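Local coordinates for protein mycosin-1 (Mycobacterium smegmatis, PDB 4KB5) that acts as a subtilisin-like serine protease of the ESX-1 type VII secretion system, cleaving the secreted protein EspB, at residues D42-Q56 with P115-R127. Sequence-based numbering, arbitrary orientation.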
ATOM      1  N   ASP A  42     -12.102 -11.502 -21.028  1.00 40.53           N
ATOM      2  CA  ASP A  42     -12.796 -10.271 -20.618  1.00 43.45           C
ATOM      3  C   ASP A  42     -11.844  -9.340 -19.852  1.00 42.60           C
ATOM      4  O   ASP A  42     -10.969  -9.814 -19.128  1.00 41.69           O
ATOM      5  CB  ASP A  42     -13.961 -10.625 -19.688  1.00 45.02           C
ATOM      6  CG  ASP A  42     -15.004 -11.537 -20.344  1.00 49.67           C
ATOM      7  OD1 ASP A  42     -15.105 -11.562 -21.592  1.00 50.88           O
ATOM      8  OD2 ASP A  42     -15.741 -12.219 -19.591  1.00 51.87           O
ATOM      9  N   ARG A  43     -12.019  -8.028 -20.002  1.00 43.16           N
ATOM     10  CA  ARG A  43     -11.354  -7.038 -19.129  1.00 42.47           C
ATOM     11  C   ARG A  43     -11.812  -7.271 -17.690  1.00 37.01           C
ATOM     12  O   ARG A  43     -12.992  -7.504 -17.464  1.00 37.41           O
ATOM     13  CB  ARG A  43     -11.724  -5.611 -19.546  1.00 45.86           C
ATOM     14  CG  ARG A  43     -11.108  -5.138 -20.851  1.00 50.46           C
ATOM     15  CD  ARG A  43      -9.890  -4.271 -20.595  1.00 54.22           C
ATOM     16  NE  ARG A  43      -9.267  -3.798 -21.832  1.00 56.11           N
ATOM     17  CZ  ARG A  43      -8.061  -4.166 -22.265  1.00 55.99           C
ATOM     18  NH1 ARG A  43      -7.315  -5.024 -21.570  1.00 54.84           N
ATOM     19  NH2 ARG A  43      -7.595  -3.665 -23.401  1.00 56.72           N
ATOM     20  N   PRO A  44     -10.878  -7.261 -16.716  1.00 34.94           N
ATOM     21  CA  PRO A  44     -11.295  -7.360 -15.307  1.00 33.94           C
ATOM     22  C   PRO A  44     -12.158  -6.150 -14.950  1.00 32.17           C
ATOM     23  O   PRO A  44     -11.979  -5.085 -15.541  1.00 30.57           O
ATOM     24  CB  PRO A  44      -9.967  -7.300 -14.530  1.00 33.43           C
ATOM     25  CG  PRO A  44      -8.910  -7.627 -15.535  1.00 32.90           C
ATOM     26  CD  PRO A  44      -9.417  -7.124 -16.850  1.00 32.85           C
ATOM     27  N   TRP A  45     -13.080  -6.312 -14.009  1.00 30.98           N
ATOM     28  CA  TRP A  45     -14.013  -5.223 -13.682  1.00 33.87           C
ATOM     29  C   TRP A  45     -13.323  -3.943 -13.273  1.00 34.96           C
ATOM     30  O   TRP A  45     -13.771  -2.852 -13.643  1.00 35.77           O
ATOM     31  CB  TRP A  45     -15.064  -5.666 -12.656  1.00 32.35           C
ATOM     32  CG  TRP A  45     -14.629  -5.697 -11.204  1.00 34.42           C
ATOM     33  CD1 TRP A  45     -14.216  -6.802 -10.458  1.00 36.15           C
ATOM     34  CD2 TRP A  45     -14.602  -4.571 -10.256  1.00 35.98           C
ATOM     35  NE1 TRP A  45     -13.919  -6.444  -9.165  1.00 35.47           N
ATOM     36  CE2 TRP A  45     -14.131  -5.120  -8.977  1.00 35.63           C
ATOM     37  CE3 TRP A  45     -14.903  -3.206 -10.339  1.00 36.05           C
ATOM     38  CZ2 TRP A  45     -13.984  -4.325  -7.842  1.00 36.43           C
ATOM     39  CZ3 TRP A  45     -14.740  -2.418  -9.193  1.00 36.58           C
ATOM     40  CH2 TRP A  45     -14.303  -2.966  -7.971  1.00 35.01           C
ATOM     41  N   ALA A  46     -12.211  -4.054 -12.538  1.00 32.95           N
ATOM     42  CA  ALA A  46     -11.505  -2.856 -12.064  1.00 31.74           C
ATOM     43  C   ALA A  46     -10.952  -2.035 -13.229  1.00 31.42           C
ATOM     44  O   ALA A  46     -10.905  -0.804 -13.157  1.00 31.40           O
ATOM     45  CB  ALA A  46     -10.396  -3.227 -11.076  1.00 31.81           C
ATOM     46  N   ASN A  47     -10.541  -2.717 -14.300  1.00 30.17           N
ATOM     47  CA  ASN A  47     -10.053  -2.045 -15.500  1.00 31.14           C
ATOM     48  C   ASN A  47     -11.135  -1.195 -16.175  1.00 33.11           C
ATOM     49  O   ASN A  47     -10.848  -0.100 -16.668  1.00 32.61           O
ATOM     50  CB  ASN A  47      -9.501  -3.047 -16.510  1.00 32.15           C
ATOM     51  CG  ASN A  47      -8.154  -3.635 -16.094  1.00 33.86           C
ATOM     52  OD1 ASN A  47      -7.155  -3.480 -16.805  1.00 35.04           O
ATOM     53  ND2 ASN A  47      -8.121  -4.310 -14.944  1.00 29.89           N
ATOM     54  N   ASP A  48     -12.364  -1.715 -16.224  1.00 32.77           N
ATOM     55  CA  ASP A  48     -13.491  -0.966 -16.793  1.00 34.83           C
ATOM     56  C   ASP A  48     -13.885   0.170 -15.841  1.00 32.76           C
ATOM     57  O   ASP A  48     -14.037   1.300 -16.256  1.00 35.44           O
ATOM     58  CB  ASP A  48     -14.704  -1.870 -17.018  1.00 36.62           C
ATOM     59  CG  ASP A  48     -14.537  -2.815 -18.206  1.00 40.40           C
ATOM     60  OD1 ASP A  48     -13.801  -2.490 -19.166  1.00 41.52           O
ATOM     61  OD2 ASP A  48     -15.180  -3.885 -18.175  1.00 42.50           O
ATOM     62  N   TYR A  49     -14.048  -0.159 -14.567  1.00 32.29           N
ATOM     63  CA  TYR A  49     -14.435   0.806 -13.543  1.00 35.23           C
ATOM     64  C   TYR A  49     -13.510   2.034 -13.504  1.00 34.72           C
ATOM     65  O   TYR A  49     -13.978   3.174 -13.444  1.00 34.02           O
ATOM     66  CB  TYR A  49     -14.454   0.107 -12.193  1.00 37.05           C
ATOM     67  CG  TYR A  49     -15.056   0.922 -11.083  1.00 42.65           C
ATOM     68  CD1 TYR A  49     -16.352   0.668 -10.640  1.00 43.98           C
ATOM     69  CD2 TYR A  49     -14.328   1.944 -10.459  1.00 43.63           C
ATOM     70  CE1 TYR A  49     -16.909   1.408  -9.609  1.00 47.23           C
ATOM     71  CE2 TYR A  49     -14.884   2.695  -9.435  1.00 45.57           C
ATOM     72  CZ  TYR A  49     -16.171   2.421  -9.017  1.00 46.63           C
ATOM     73  OH  TYR A  49     -16.727   3.151  -7.998  1.00 52.54           O
ATOM     74  N   LEU A  50     -12.201   1.786 -13.563  1.00 31.61           N
ATOM     75  CA  LEU A  50     -11.193   2.840 -13.491  1.00 31.17           C
ATOM     76  C   LEU A  50     -10.808   3.403 -14.850  1.00 32.40           C
ATOM     77  O   LEU A  50      -9.917   4.260 -14.931  1.00 33.30           O
ATOM     78  CB  LEU A  50      -9.923   2.310 -12.790  1.00 30.34           C
ATOM     79  CG  LEU A  50     -10.043   1.905 -11.319  1.00 27.97           C
ATOM     80  CD1 LEU A  50      -8.789   1.150 -10.888  1.00 29.10           C
ATOM     81  CD2 LEU A  50     -10.263   3.135 -10.440  1.00 27.79           C
ATOM     82  N   ARG A  51     -11.456   2.919 -15.915  1.00 33.66           N
ATOM     83  CA  ARG A  51     -11.178   3.371 -17.299  1.00 34.45           C
ATOM     84  C   ARG A  51      -9.678   3.344 -17.639  1.00 33.91           C
ATOM     85  O   ARG A  51      -9.102   4.318 -18.170  1.00 33.61           O
ATOM     86  CB  ARG A  51     -11.784   4.763 -17.575  1.00 36.76           C
ATOM     87  CG  ARG A  51     -13.187   4.954 -17.011  1.00 41.71           C
ATOM     88  CD  ARG A  51     -13.943   6.114 -17.649  1.00 45.34           C
ATOM     89  NE  ARG A  51     -13.531   7.457 -17.219  1.00 52.89           N
ATOM     90  CZ  ARG A  51     -13.921   8.075 -16.094  1.00 55.94           C
ATOM     91  NH1 ARG A  51     -14.711   7.466 -15.211  1.00 59.78           N
ATOM     92  NH2 ARG A  51     -13.493   9.309 -15.829  1.00 51.89           N
ATOM     93  N   ILE A  52      -9.050   2.207 -17.343  1.00 33.53           N
ATOM     94  CA  ILE A  52      -7.601   2.066 -17.496  1.00 32.79           C
ATOM     95  C   ILE A  52      -7.163   2.260 -18.945  1.00 34.03           C
ATOM     96  O   ILE A  52      -6.172   2.955 -19.206  1.00 33.55           O
ATOM     97  CB  ILE A  52      -7.095   0.744 -16.859  1.00 33.04           C
ATOM     98  CG1 ILE A  52      -7.315   0.810 -15.335  1.00 32.65           C
ATOM     99  CG2 ILE A  52      -5.631   0.483 -17.214  1.00 32.43           C
ATOM    100  CD1 ILE A  52      -6.766  -0.340 -14.515  1.00 32.50           C
ATOM    101  N   GLN A  53      -7.918   1.679 -19.884  1.00 35.40           N
ATOM    102  CA  GLN A  53      -7.624   1.814 -21.308  1.00 36.93           C
ATOM    103  C   GLN A  53      -7.603   3.282 -21.753  1.00 35.39           C
ATOM    104  O   GLN A  53      -6.685   3.710 -22.457  1.00 35.46           O
ATOM    105  CB  GLN A  53      -8.612   0.992 -22.152  1.00 42.47           C
ATOM    106  CG  GLN A  53      -8.345   1.058 -23.653  1.00 48.99           C
ATOM    107  CD  GLN A  53      -9.071  -0.007 -24.481  1.00 56.32           C
ATOM    108  OE1 GLN A  53      -8.886  -0.075 -25.699  1.00 60.78           O
ATOM    109  NE2 GLN A  53      -9.891  -0.839 -23.833  1.00 58.50           N
ATOM    110  N   GLU A  54      -8.596   4.049 -21.314  1.00 35.21           N
ATOM    111  CA  GLU A  54      -8.636   5.479 -21.595  1.00 34.06           C
ATOM    112  C   GLU A  54      -7.438   6.177 -20.959  1.00 32.86           C
ATOM    113  O   GLU A  54      -6.709   6.912 -21.625  1.00 33.42           O
ATOM    114  CB  GLU A  54      -9.939   6.091 -21.081  1.00 35.77           C
ATOM    115  CG  GLU A  54     -10.007   7.604 -21.209  0.51 35.79           C
ATOM    116  OE1 GLU A  54     -12.348   7.573 -20.776  1.00 52.01           O
ATOM    117  OE2 GLU A  54     -11.606   9.038 -22.233  0.91 75.65           O
ATOM    118  N   ALA A  55      -7.239   5.938 -19.666  1.00 32.34           N
ATOM    119  CA  ALA A  55      -6.086   6.516 -18.925  1.00 33.27           C
ATOM    120  C   ALA A  55      -4.743   6.299 -19.625  1.00 33.01           C
ATOM    121  O   ALA A  55      -3.878   7.179 -19.625  1.00 33.80           O
ATOM    122  CB  ALA A  55      -6.023   5.966 -17.497  1.00 31.18           C
ATOM    123  N   GLN A  56      -4.575   5.128 -20.234  1.00 33.63           N
ATOM    124  CA  GLN A  56      -3.292   4.787 -20.852  1.00 34.62           C
ATOM    125  C   GLN A  56      -3.035   5.484 -22.184  1.00 36.55           C
ATOM    126  O   GLN A  56      -1.939   5.388 -22.728  1.00 36.80           O
ATOM    127  CB  GLN A  56      -3.099   3.271 -20.940  1.00 34.41           C
ATOM    128  CG  GLN A  56      -3.051   2.626 -19.560  1.00 34.33           C
ATOM    129  CD  GLN A  56      -2.940   1.119 -19.593  1.00 35.14           C
ATOM    130  OE1 GLN A  56      -3.238   0.485 -20.601  1.00 37.58           O
ATOM    131  NE2 GLN A  56      -2.532   0.533 -18.475  1.00 34.81           N
ATOM    132  N   PRO A 115      -1.616 -10.690 -25.836  1.00 42.06           N
ATOM    133  CA  PRO A 115      -2.579 -10.940 -26.909  1.00 43.75           C
ATOM    134  C   PRO A 115      -3.680 -11.944 -26.544  1.00 42.70           C
ATOM    135  O   PRO A 115      -4.717 -11.965 -27.197  1.00 46.34           O
ATOM    136  CB  PRO A 115      -1.706 -11.505 -28.038  1.00 45.06           C
ATOM    137  CG  PRO A 115      -0.501 -12.065 -27.347  1.00 45.11           C
ATOM    138  CD  PRO A 115      -0.255 -11.113 -26.216  1.00 42.55           C
ATOM    139  N   THR A 116      -3.487 -12.741 -25.501  1.00 42.05           N
ATOM    140  CA  THR A 116      -4.414 -13.842 -25.231  1.00 42.04           C
ATOM    141  C   THR A 116      -5.308 -13.683 -24.007  1.00 40.46           C
ATOM    142  O   THR A 116      -6.048 -14.613 -23.663  1.00 39.63           O
ATOM    143  CB  THR A 116      -3.661 -15.174 -25.079  1.00 44.51           C
ATOM    144  OG1 THR A 116      -2.702 -15.043 -24.022  1.00 47.42           O
ATOM    145  CG2 THR A 116      -2.959 -15.549 -26.384  1.00 44.92           C
ATOM    146  N   ASP A 117      -5.239 -12.535 -23.338  1.00 38.86           N
ATOM    147  CA  ASP A 117      -6.172 -12.232 -22.242  1.00 37.36           C
ATOM    148  C   ASP A 117      -6.419 -10.730 -22.113  1.00 35.98           C
ATOM    149  O   ASP A 117      -5.739  -9.924 -22.747  1.00 35.39           O
ATOM    150  CB  ASP A 117      -5.703 -12.834 -20.907  1.00 37.77           C
ATOM    151  CG  ASP A 117      -4.389 -12.217 -20.406  1.00 39.79           C
ATOM    152  OD1 ASP A 117      -4.379 -11.018 -20.026  1.00 36.64           O
ATOM    153  OD2 ASP A 117      -3.367 -12.947 -20.388  1.00 39.30           O
ATOM    154  N   GLY A 118      -7.386 -10.360 -21.287  1.00 34.67           N
ATOM    155  CA  GLY A 118      -7.717  -8.955 -21.114  1.00 34.65           C
ATOM    156  C   GLY A 118      -7.089  -8.268 -19.907  1.00 34.75           C
ATOM    157  O   GLY A 118      -7.486  -7.144 -19.580  1.00 34.42           O
ATOM    158  N   PHE A 119      -6.124  -8.910 -19.236  1.00 33.07           N
ATOM    159  CA  PHE A 119      -5.482  -8.250 -18.083  1.00 33.10           C
ATOM    160  C   PHE A 119      -4.362  -7.318 -18.506  1.00 32.67           C
ATOM    161  O   PHE A 119      -3.506  -7.692 -19.300  1.00 30.06           O
ATOM    162  CB  PHE A 119      -4.959  -9.216 -17.012  1.00 34.23           C
ATOM    163  CG  PHE A 119      -4.294  -8.507 -15.855  1.00 34.47           C
ATOM    164  CD1 PHE A 119      -2.939  -8.142 -15.918  1.00 34.95           C
ATOM    165  CD2 PHE A 119      -5.026  -8.155 -14.726  1.00 33.34           C
ATOM    166  CE1 PHE A 119      -2.335  -7.454 -14.866  1.00 34.77           C
ATOM    167  CE2 PHE A 119      -4.427  -7.464 -13.681  1.00 34.81           C
ATOM    168  CZ  PHE A 119      -3.080  -7.122 -13.746  1.00 33.66           C
ATOM    169  N   VAL A 120      -4.382  -6.105 -17.958  1.00 30.25           N
ATOM    170  CA  VAL A 120      -3.215  -5.225 -17.968  1.00 27.78           C
ATOM    171  C   VAL A 120      -3.159  -4.449 -16.634  1.00 30.38           C
ATOM    172  O   VAL A 120      -4.208  -4.156 -16.020  1.00 29.04           O
ATOM    173  CB  VAL A 120      -3.179  -4.295 -19.211  1.00 27.99           C
ATOM    174  CG1 VAL A 120      -4.365  -3.319 -19.234  1.00 27.79           C
ATOM    175  CG2 VAL A 120      -1.864  -3.538 -19.286  1.00 26.33           C
ATOM    176  N   GLY A 121      -1.942  -4.148 -16.182  1.00 29.78           N
ATOM    177  CA  GLY A 121      -1.738  -3.318 -15.006  1.00 29.70           C
ATOM    178  C   GLY A 121      -1.996  -1.843 -15.316  1.00 30.23           C
ATOM    179  O   GLY A 121      -2.102  -1.445 -16.488  1.00 28.75           O
ATOM    180  N   MET A 122      -2.081  -1.031 -14.266  1.00 28.84           N
ATOM    181  CA  MET A 122      -2.352   0.404 -14.413  1.00 30.02           C
ATOM    182  C   MET A 122      -1.266   1.082 -15.262  1.00 29.54           C
ATOM    183  O   MET A 122      -1.564   1.902 -16.143  1.00 28.24           O
ATOM    184  CB  MET A 122      -2.476   1.044 -13.017  1.00 32.25           C
ATOM    185  CG  MET A 122      -2.758   2.534 -13.005  1.00 37.04           C
ATOM    186  SD  MET A 122      -4.468   2.967 -13.398  1.00 41.97           S
ATOM    187  CE  MET A 122      -5.352   2.151 -12.077  1.00 38.18           C
ATOM    188  N   ALA A 123      -0.008   0.711 -15.013  1.00 29.19           N
ATOM    189  CA  ALA A 123       1.139   1.368 -15.632  1.00 28.54           C
ATOM    190  C   ALA A 123       2.135   0.325 -16.160  1.00 30.75           C
ATOM    191  O   ALA A 123       3.165   0.064 -15.520  1.00 29.59           O
ATOM    192  CB  ALA A 123       1.803   2.313 -14.636  1.00 27.39           C
ATOM    193  N   PRO A 124       1.834  -0.262 -17.345  1.00 32.28           N
ATOM    194  CA  PRO A 124       2.575  -1.412 -17.884  1.00 31.92           C
ATOM    195  C   PRO A 124       3.990  -1.133 -18.366  1.00 32.15           C
ATOM    196  O   PRO A 124       4.670  -2.072 -18.745  1.00 32.47           O
ATOM    197  CB  PRO A 124       1.702  -1.883 -19.067  1.00 32.17           C
ATOM    198  CG  PRO A 124       0.938  -0.668 -19.482  1.00 33.04           C
ATOM    199  CD  PRO A 124       0.687   0.103 -18.208  1.00 31.74           C
ATOM    200  N   ASP A 125       4.422   0.127 -18.379  1.00 31.80           N
ATOM    201  CA  ASP A 125       5.800   0.456 -18.742  1.00 33.29           C
ATOM    202  C   ASP A 125       6.741   0.771 -17.554  1.00 32.57           C
ATOM    203  O   ASP A 125       7.911   1.093 -17.777  1.00 33.06           O
ATOM    204  CB  ASP A 125       5.849   1.622 -19.736  1.00 34.91           C
ATOM    205  CG  ASP A 125       5.417   1.230 -21.148  1.00 39.45           C
ATOM    206  OD1 ASP A 125       5.658   0.084 -21.582  1.00 39.48           O
ATOM    207  OD2 ASP A 125       4.847   2.099 -21.839  1.00 39.61           O
ATOM    208  N   VAL A 126       6.258   0.692 -16.314  1.00 30.43           N
ATOM    209  CA  VAL A 126       7.111   1.034 -15.158  1.00 30.16           C
ATOM    210  C   VAL A 126       8.230   0.005 -14.934  1.00 31.19           C
ATOM    211  O   VAL A 126       8.089  -1.152 -15.309  1.00 30.44           O
ATOM    212  CB  VAL A 126       6.343   1.177 -13.817  1.00 28.73           C
ATOM    213  CG1 VAL A 126       5.415   2.386 -13.831  1.00 30.67           C
ATOM    214  CG2 VAL A 126       5.591  -0.103 -13.442  1.00 27.20           C
ATOM    215  N   ARG A 127       9.326   0.445 -14.314  1.00 32.02           N
ATOM    216  CA  ARG A 127      10.298  -0.479 -13.727  1.00 34.49           C
ATOM    217  C   ARG A 127       9.785  -0.854 -12.336  1.00 32.52           C
ATOM    218  O   ARG A 127       9.380   0.019 -11.570  1.00 31.05           O
ATOM    219  CB  ARG A 127      11.675   0.175 -13.646  1.00 38.33           C
ATOM    220  CG  ARG A 127      12.780  -0.727 -13.120  1.00 47.46           C
ATOM    221  CD  ARG A 127      14.127  -0.016 -13.178  1.00 55.79           C
ATOM    222  NE  ARG A 127      15.250  -0.953 -13.163  1.00 63.12           N
ATOM    223  CZ  ARG A 127      16.416  -0.753 -13.781  1.00 69.13           C
ATOM    224  NH1 ARG A 127      16.631   0.359 -14.478  1.00 71.90           N
ATOM    225  NH2 ARG A 127      17.373  -1.674 -13.712  1.00 69.46           N
TER
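Q56 and R43 make the polar part of this contact, both donating from the side chain to main-chain carbonyls of the loop 115-127. Q56 NE2 donates a hydrogen bond to M122 O at 2.9 Å, nearly straight at 168°. The oxygen lies in the Q56 amide plane, but the nitrogen sits above the M122 carbonyl plane. The same NE2 has a second, weak hydrogen bond to G121 O. Q56 runs out straight past CG (chi2 177°), which carries the amide across to both carbonyls. R43 NH1 donates one bent hydrogen bond to G118 O at 2.9 Å, edge-on in the guanidinium plane. The R43 chain leaves pointing away and folds back at chi2 (-100°).

The apolar part centres on M122. It curls at its second and third torsions, and CE reaches both L50 CD1 and I52 CD1, each at 3.8 Å. P44 CG touches the F119 ring at CD2, 4.0 Å away.

F119 N donates to D117 OD1, an Asx turn that spans G118, and D117 also salt-bridges R78. The contact joins the short helices 45-49 and 52-55 to the loop between helix 102-110 and strand 127-132 of the subtilisin-like fold. Helix 311-328 packs against L50 and M122 through Y317.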